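Local coordinates for protein diaminopimelate decarboxylase (Aquifex aeolicus, PDB 2P3E) that probably catalyses the pyridoxal-phosphate-dependent decarboxylation of meso-diaminopimelate to L-lysine, the final step of lysine synthesis by this pathway, at residues B[64-69]-B[374-379]; B[245-250]-B[280-285]; B[249-254]-B[323-328]. All coordinates share one frame; numbering follows the deposited sequence.

All three contacts lie around the active site: interactions 1 and 3 join the pyridoxal-binding barrel to the rest of the chain, while interaction 2 joins two barrel loops. Interaction 1, its centre about 5 Å from the centre of the chain, holds the lysine expected to carry the cofactor and a tyrosine expected to bind it. Interaction 2, centred about 11 Å from interaction 1, touches it where Arg282 NH1 lies 3.7 Å from Tyr377 CD2. Interaction 3 is more peripheral, its centre about 17 Å from that of the chain and about 11 Å from that of interaction 2. These two share Tyr249 and Lys250, so the Tyr249 ring links Arg282 to the 323-328 loop.

Interaction 1 (B[64-69]-B[374-379]); sequences VKANFN and AGAYGF
The Tyr377 ring carries the backbone of Ala66 on one face: Ala66 CA sits 3.9 Å from the ring centroid, a CH-pi contact displaced toward the rim, while Ala66 CB lies 4.0 Å from Tyr377 CZ. Further out, the Phe379 ring receives Phe68 CZ at its edge, near its plane, and the two side chains cross at about a right angle, Phe68 CZ lying 4.1 Å from Phe379 CD2. The fold is that of the fold-type III pyridoxal enzymes, in which a TIM-type barrel meets a beta domain. Segment 64-69 follows barrel strand 59-63; the loop that holds residues 374-379 comes after strand 368-371. Lys65 probably carries the pyridoxal phosphate as a Schiff base, not present here, and Tyr377 probably binds cofactor and substrate. Lys65 runs out extended past the Tyr377 hydroxyl, its CE 3.4 Å from Tyr377 OH. Tyr385 and Asn386 of the second subunit pack on Tyr377 and Lys65 respectively, which places the site at the dimer interface.

Ala66 O is the polar hub between the loops. It accepts Tyr377 N at 2.8 Å on a lone pair in the carbonyl plane, and also a hydrogen bond from a water, which in turn accepts one from Gly378 N. With CG anti to the backbone N (chi1 -164°), the Asn67 side chain reaches across to Gly375. Its OD1 accepts from Asn69 N at 3.0 Å in an Asx turn, and its ND2 bonds to Tyr39 OH as well as to Gly375. The amide is thus gripped at both ends, which should fix its rotation. Asn67 ND2 gives Gly375 O an almost straight bond of 2.9 Å (178° at the hydrogen), with the oxygen lying in the amide plane.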
# COMPACT_ATOMS: atom_id res chain seq x y z
N VAL B 64 -3.04 10.58 14.15
CA VAL B 64 -3.60 9.25 13.95
C VAL B 64 -3.12 8.57 12.65
O VAL B 64 -3.04 7.35 12.58
CB VAL B 64 -5.15 9.31 14.05
CG1 VAL B 64 -5.77 7.93 13.81
CG2 VAL B 64 -5.55 9.84 15.47
N LYS B 65 -2.75 9.36 11.65
CA LYS B 65 -2.20 8.81 10.40
C LYS B 65 -1.01 7.85 10.60
O LYS B 65 -0.80 6.95 9.79
CB LYS B 65 -1.79 9.95 9.44
CG LYS B 65 -0.74 10.92 10.03
CD LYS B 65 -0.40 11.99 9.00
CE LYS B 65 0.56 12.98 9.63
NZ LYS B 65 0.98 13.97 8.60
N ALA B 66 -0.22 8.06 11.66
CA ALA B 66 0.98 7.24 11.90
C ALA B 66 0.64 5.78 12.22
O ALA B 66 1.40 4.89 11.87
CB ALA B 66 1.81 7.83 13.03
N ASN B 67 -0.48 5.56 12.90
CA ASN B 67 -0.88 4.24 13.40
C ASN B 67 -2.31 4.31 13.94
O ASN B 67 -2.56 5.05 14.90
CB ASN B 67 0.05 3.78 14.53
CG ASN B 67 -0.08 2.28 14.81
OD1 ASN B 67 -1.19 1.76 14.98
ND2 ASN B 67 1.05 1.58 14.84
N PHE B 68 -3.22 3.54 13.34
CA PHE B 68 -4.62 3.59 13.67
C PHE B 68 -5.11 2.49 14.60
O PHE B 68 -6.31 2.35 14.80
CB PHE B 68 -5.53 3.67 12.39
CG PHE B 68 -5.33 2.58 11.39
CD1 PHE B 68 -5.68 1.26 11.68
CD2 PHE B 68 -4.77 2.87 10.13
CE1 PHE B 68 -5.49 0.24 10.75
CE2 PHE B 68 -4.59 1.86 9.19
CZ PHE B 68 -4.93 0.54 9.50
N ASN B 69 -4.21 1.70 15.19
CA ASN B 69 -4.70 0.61 16.05
C ASN B 69 -5.49 1.22 17.20
O ASN B 69 -4.97 2.06 17.93
CB ASN B 69 -3.54 -0.26 16.58
CG ASN B 69 -4.04 -1.43 17.44
OD1 ASN B 69 -4.58 -1.22 18.53
ND2 ASN B 69 -3.89 -2.64 16.94
N ALA B 374 9.40 0.62 13.25
CA ALA B 374 8.31 0.23 12.38
C ALA B 374 6.91 0.56 12.92
O ALA B 374 5.91 0.12 12.35
CB ALA B 374 8.42 -1.25 12.01
N GLY B 375 6.86 1.37 13.98
CA GLY B 375 5.61 1.66 14.69
C GLY B 375 4.75 2.75 14.06
O GLY B 375 3.55 2.87 14.36
N ALA B 376 5.37 3.52 13.17
CA ALA B 376 4.72 4.65 12.50
C ALA B 376 4.82 4.48 11.00
O ALA B 376 5.91 4.17 10.48
CB ALA B 376 5.35 5.98 12.94
N TYR B 377 3.70 4.65 10.30
CA TYR B 377 3.65 4.44 8.83
C TYR B 377 4.15 3.03 8.45
O TYR B 377 4.81 2.84 7.43
CB TYR B 377 4.45 5.56 8.12
CG TYR B 377 4.07 6.92 8.67
CD1 TYR B 377 2.83 7.49 8.34
CD2 TYR B 377 4.90 7.61 9.54
CE1 TYR B 377 2.44 8.74 8.85
CE2 TYR B 377 4.52 8.86 10.07
CZ TYR B 377 3.30 9.41 9.72
OH TYR B 377 2.93 10.63 10.24
N GLY B 378 3.84 2.06 9.31
CA GLY B 378 4.21 0.66 9.08
C GLY B 378 2.94 -0.12 8.77
O GLY B 378 2.50 -0.21 7.62
N PHE B 379 2.29 -0.64 9.81
CA PHE B 379 1.01 -1.28 9.59
C PHE B 379 0.02 -0.35 8.88
O PHE B 379 -0.81 -0.82 8.09
CB PHE B 379 0.36 -1.78 10.90
CG PHE B 379 -0.79 -2.73 10.66
CD1 PHE B 379 -0.57 -4.10 10.59
CD2 PHE B 379 -2.07 -2.24 10.44
CE1 PHE B 379 -1.63 -4.99 10.34
CE2 PHE B 379 -3.14 -3.12 10.16
CZ PHE B 379 -2.92 -4.49 10.11
O HOH W 1 1.77 2.10 11.41

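Interaction 2 (B[245-250]-B[280-285]); sequences LGIKYK and PGRSIM
The Glu-Pro-Gly-Arg segment, Glu279 to Arg282, probably binds the cofactor, and Arg282 probably the substrate too; here Arg282 meets Tyr249 from the loop that follows the glycine-rich sequence around Gly244. Arg282 NH1 donates to Tyr249 OH at 2.9 Å, with the hydroxyl near the guanidinium plane and at its edge. The phenol and guanidinium planes are 71° apart, and Arg282 CD also comes within 3.4 Å of Tyr249 OH. The arginine chain bends at chi3 (-52°), NH1 is the guanidinium atom that meets the hydroxyl, and Ser207 takes the NH2 end. Both loops follow strands of the barrel, 238-240 and 275-278, which are parallel neighbours, so the contact brings together two loops that probably help to bind the cofactor at one end of the barrel. Ile247 packs from its loop against Arg282 and Ser283: its CG2 methyl rests 3.5 Å from Arg282 O, its CG1 is 3.9 Å from Arg282 CD, and the same CG1 lies over one face of the Tyr249 ring. Two waters extend the polar network from Leu245 O, one donating to it and accepting Arg282 NE, the other likewise accepting Ser283 N at 3.0 Å. Ser283 CB packs 3.7 Å from Leu245 O, while Ser283 OG is hydrogen-bonded to Tyr51 OH.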
# COMPACT_ATOMS: atom_id res chain seq x y z
N LEU B 245 8.64 16.30 14.19
CA LEU B 245 9.90 15.94 14.86
C LEU B 245 10.35 14.56 14.41
O LEU B 245 9.55 13.63 14.41
CB LEU B 245 9.76 15.96 16.38
CG LEU B 245 10.17 17.18 17.21
CD1 LEU B 245 10.52 16.71 18.61
CD2 LEU B 245 11.35 17.95 16.64
N GLY B 246 11.61 14.45 13.99
CA GLY B 246 12.13 13.19 13.47
C GLY B 246 12.59 12.20 14.53
O GLY B 246 12.74 12.56 15.71
N ILE B 247 12.80 10.96 14.10
CA ILE B 247 13.23 9.91 15.01
C ILE B 247 14.48 9.26 14.47
O ILE B 247 14.86 9.45 13.32
CB ILE B 247 12.15 8.80 15.22
CG1 ILE B 247 11.87 8.06 13.91
CG2 ILE B 247 10.89 9.38 15.85
CD1 ILE B 247 11.04 6.76 14.09
N LYS B 248 15.12 8.47 15.32
CA LYS B 248 16.31 7.74 14.92
C LYS B 248 15.92 6.58 14.02
O LYS B 248 15.21 5.67 14.43
CB LYS B 248 17.07 7.25 16.16
CG LYS B 248 18.43 6.57 15.86
CD LYS B 248 18.93 5.77 17.06
CE LYS B 248 20.36 5.28 16.85
NZ LYS B 248 21.32 6.42 16.91
N TYR B 249 16.37 6.63 12.77
CA TYR B 249 16.26 5.48 11.87
C TYR B 249 17.63 4.82 11.64
O TYR B 249 17.76 3.60 11.74
CB TYR B 249 15.68 5.89 10.52
CG TYR B 249 14.17 6.07 10.51
CD1 TYR B 249 13.31 4.96 10.58
CD2 TYR B 249 13.61 7.34 10.39
CE1 TYR B 249 11.89 5.13 10.55
CE2 TYR B 249 12.21 7.52 10.36
CZ TYR B 249 11.36 6.41 10.45
OH TYR B 249 9.99 6.57 10.44
N LYS B 250 18.63 5.64 11.31
CA LYS B 250 19.98 5.16 11.04
C LYS B 250 20.82 5.16 12.32
O LYS B 250 20.59 5.98 13.22
CB LYS B 250 20.62 6.02 9.94
CG LYS B 250 19.96 5.86 8.60
CD LYS B 250 20.35 7.00 7.69
CE LYS B 250 19.93 6.71 6.29
NZ LYS B 250 20.39 7.78 5.38
N PRO B 280 2.24 15.43 17.22
CA PRO B 280 3.25 14.42 16.93
C PRO B 280 2.63 13.08 16.51
O PRO B 280 1.63 12.65 17.11
CB PRO B 280 3.98 14.25 18.26
CG PRO B 280 2.96 14.59 19.29
CD PRO B 280 2.12 15.68 18.68
N GLY B 281 3.21 12.43 15.50
CA GLY B 281 2.82 11.05 15.13
C GLY B 281 4.01 10.12 15.25
O GLY B 281 4.11 9.32 16.20
N ARG B 282 4.91 10.23 14.28
CA ARG B 282 6.13 9.41 14.19
C ARG B 282 6.97 9.44 15.49
O ARG B 282 7.51 8.40 15.89
CB ARG B 282 7.01 9.91 13.04
CG ARG B 282 8.08 8.92 12.58
CD ARG B 282 9.09 9.62 11.63
NE ARG B 282 8.43 10.33 10.53
CZ ARG B 282 8.16 9.81 9.33
NH1 ARG B 282 8.47 8.55 9.03
NH2 ARG B 282 7.56 10.57 8.42
N SER B 283 7.13 10.62 16.11
CA SER B 283 7.97 10.73 17.31
C SER B 283 7.39 10.03 18.54
O SER B 283 8.11 9.82 19.54
CB SER B 283 8.34 12.19 17.65
OG SER B 283 7.19 13.01 17.77
N ILE B 284 6.12 9.67 18.51
CA ILE B 284 5.55 8.84 19.58
C ILE B 284 5.55 7.37 19.19
O ILE B 284 5.95 6.51 19.98
CB ILE B 284 4.11 9.31 19.96
CG1 ILE B 284 4.15 10.69 20.66
CG2 ILE B 284 3.38 8.25 20.83
CD1 ILE B 284 2.75 11.28 20.92
N MET B 285 5.14 7.07 17.96
CA MET B 285 4.91 5.69 17.55
C MET B 285 6.09 4.97 16.88
O MET B 285 6.20 3.74 16.96
CB MET B 285 3.70 5.62 16.61
CG MET B 285 2.35 5.73 17.31
SD MET B 285 2.13 4.57 18.71
CE MET B 285 2.50 3.02 17.94
O HOH W 2 8.54 13.01 11.76
O HOH W 3 6.73 13.31 14.96

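Interaction 3 (B[249-254]-B[323-328]); sequences YKPEDK and NAYHHI
Tyr325 is wedged against residues 249-251, with Lys250 lying over one face of its ring and the carbonyl of Tyr249 at its edge. The Tyr325 ring stands out toward segment 249-254 because CG is anti to the backbone N (chi1 -176°). Lys250 CG then makes a CH-pi contact, 4.0 Å from the ring centroid, and the rest of that extended lysine crosses the tyrosine at a slant, its CE 3.8 Å from Tyr325 CB. Tyr249 O comes to 3.4 Å from Tyr325 CD2. Pro251 closes the phenol end, its CD 3.6 Å from Tyr325 OH. That hydroxyl also shares a hydrogen bond of 2.9 Å with His327 ND1, near the planes of both rings. His326 CB points away from segment 249-254, but with CG beside the backbone N (chi1 -73°) its ring runs alongside Tyr249 and offers a face to the edge of that ring: a T-shaped pair with planes at 72°. ND1 of His326 is held by Leu372 O. A water joins Tyr249 O to His327 N. Asp253 OD2 accepts from Tyr249 N and Lys250 N, and Asp253 N bonds to Lys250 O within the type I turn 250-253. The contact is an interdomain junction of the fold-type III decarboxylases, joining a barrel loop to the loop after helix 318-322, the helix that holds Arg318 and Tyr322 of the probable substrate site.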
# COMPACT_ATOMS: atom_id res chain seq x y z
N TYR B 249 16.37 6.63 12.77
CA TYR B 249 16.26 5.48 11.87
C TYR B 249 17.63 4.82 11.64
O TYR B 249 17.76 3.60 11.74
CB TYR B 249 15.68 5.89 10.52
CG TYR B 249 14.17 6.07 10.51
CD1 TYR B 249 13.31 4.96 10.58
CD2 TYR B 249 13.61 7.34 10.39
CE1 TYR B 249 11.89 5.13 10.55
CE2 TYR B 249 12.21 7.52 10.36
CZ TYR B 249 11.36 6.41 10.45
OH TYR B 249 9.99 6.57 10.44
N LYS B 250 18.63 5.64 11.31
CA LYS B 250 19.98 5.16 11.04
C LYS B 250 20.82 5.16 12.32
O LYS B 250 20.59 5.98 13.22
CB LYS B 250 20.62 6.02 9.94
CG LYS B 250 19.96 5.86 8.60
CD LYS B 250 20.35 7.00 7.69
CE LYS B 250 19.93 6.71 6.29
NZ LYS B 250 20.39 7.78 5.38
N PRO B 251 21.80 4.23 12.42
CA PRO B 251 22.62 4.14 13.63
C PRO B 251 23.26 5.48 14.00
O PRO B 251 23.39 5.79 15.19
CB PRO B 251 23.71 3.13 13.24
CG PRO B 251 23.04 2.26 12.23
CD PRO B 251 22.19 3.21 11.42
N GLU B 252 23.61 6.28 12.98
CA GLU B 252 24.25 7.59 13.15
C GLU B 252 23.29 8.76 13.39
O GLU B 252 23.74 9.86 13.71
CB GLU B 252 25.16 7.91 11.95
CG GLU B 252 24.41 8.20 10.62
CD GLU B 252 24.15 6.93 9.78
OE1 GLU B 252 24.16 5.80 10.32
OE2 GLU B 252 23.92 7.07 8.56
N ASP B 253 21.97 8.53 13.25
CA ASP B 253 20.96 9.56 13.49
C ASP B 253 20.93 9.95 14.96
O ASP B 253 20.96 9.10 15.83
CB ASP B 253 19.53 9.07 13.10
CG ASP B 253 19.26 9.05 11.60
OD1 ASP B 253 20.03 9.63 10.81
OD2 ASP B 253 18.23 8.47 11.20
N LYS B 254 20.83 11.25 15.22
CA LYS B 254 20.65 11.74 16.58
C LYS B 254 19.31 12.45 16.59
O LYS B 254 19.17 13.49 15.96
CB LYS B 254 21.76 12.72 16.96
CG LYS B 254 21.61 13.27 18.37
N ASN B 323 13.09 4.03 -0.43
CA ASN B 323 14.45 3.53 -0.13
C ASN B 323 14.83 3.86 1.31
O ASN B 323 15.99 4.15 1.62
CB ASN B 323 15.50 4.04 -1.15
CG ASN B 323 16.88 3.36 -0.99
OD1 ASN B 323 17.00 2.21 -0.54
ND2 ASN B 323 17.93 4.09 -1.37
N ALA B 324 13.84 3.79 2.19
CA ALA B 324 13.99 4.14 3.59
C ALA B 324 14.87 3.12 4.29
O ALA B 324 14.81 1.92 4.00
CB ALA B 324 12.62 4.23 4.28
N TYR B 325 15.68 3.62 5.22
CA TYR B 325 16.49 2.79 6.09
C TYR B 325 15.70 2.40 7.35
O TYR B 325 15.25 3.27 8.13
CB TYR B 325 17.80 3.53 6.48
CG TYR B 325 18.74 2.69 7.31
CD1 TYR B 325 19.88 2.10 6.75
CD2 TYR B 325 18.47 2.42 8.66
CE1 TYR B 325 20.72 1.30 7.50
CE2 TYR B 325 19.32 1.63 9.43
CZ TYR B 325 20.44 1.08 8.84
OH TYR B 325 21.26 0.29 9.60
N HIS B 326 15.56 1.10 7.55
CA HIS B 326 15.16 0.52 8.83
C HIS B 326 16.29 -0.41 9.29
O HIS B 326 16.75 -1.25 8.53
CB HIS B 326 13.86 -0.28 8.69
CG HIS B 326 12.64 0.58 8.53
ND1 HIS B 326 11.78 0.84 9.56
CD2 HIS B 326 12.16 1.24 7.44
CE1 HIS B 326 10.81 1.65 9.13
NE2 HIS B 326 11.02 1.90 7.85
N HIS B 327 16.71 -0.24 10.54
CA HIS B 327 17.72 -1.11 11.14
C HIS B 327 17.14 -2.52 11.32
O HIS B 327 15.99 -2.67 11.77
CB HIS B 327 18.21 -0.53 12.46
CG HIS B 327 19.55 -1.06 12.90
ND1 HIS B 327 20.69 -0.94 12.14
CD2 HIS B 327 19.93 -1.69 14.04
CE1 HIS B 327 21.71 -1.50 12.78
NE2 HIS B 327 21.28 -1.95 13.94
N ILE B 328 17.91 -3.52 10.91
CA ILE B 328 17.47 -4.93 10.99
C ILE B 328 18.52 -5.74 11.77
O ILE B 328 19.71 -5.73 11.41
CB ILE B 328 17.21 -5.56 9.59
CG1 ILE B 328 16.17 -4.71 8.81
CG2 ILE B 328 16.76 -7.01 9.74
CD1 ILE B 328 15.83 -5.23 7.43
O HOH W 4 15.67 1.94 11.98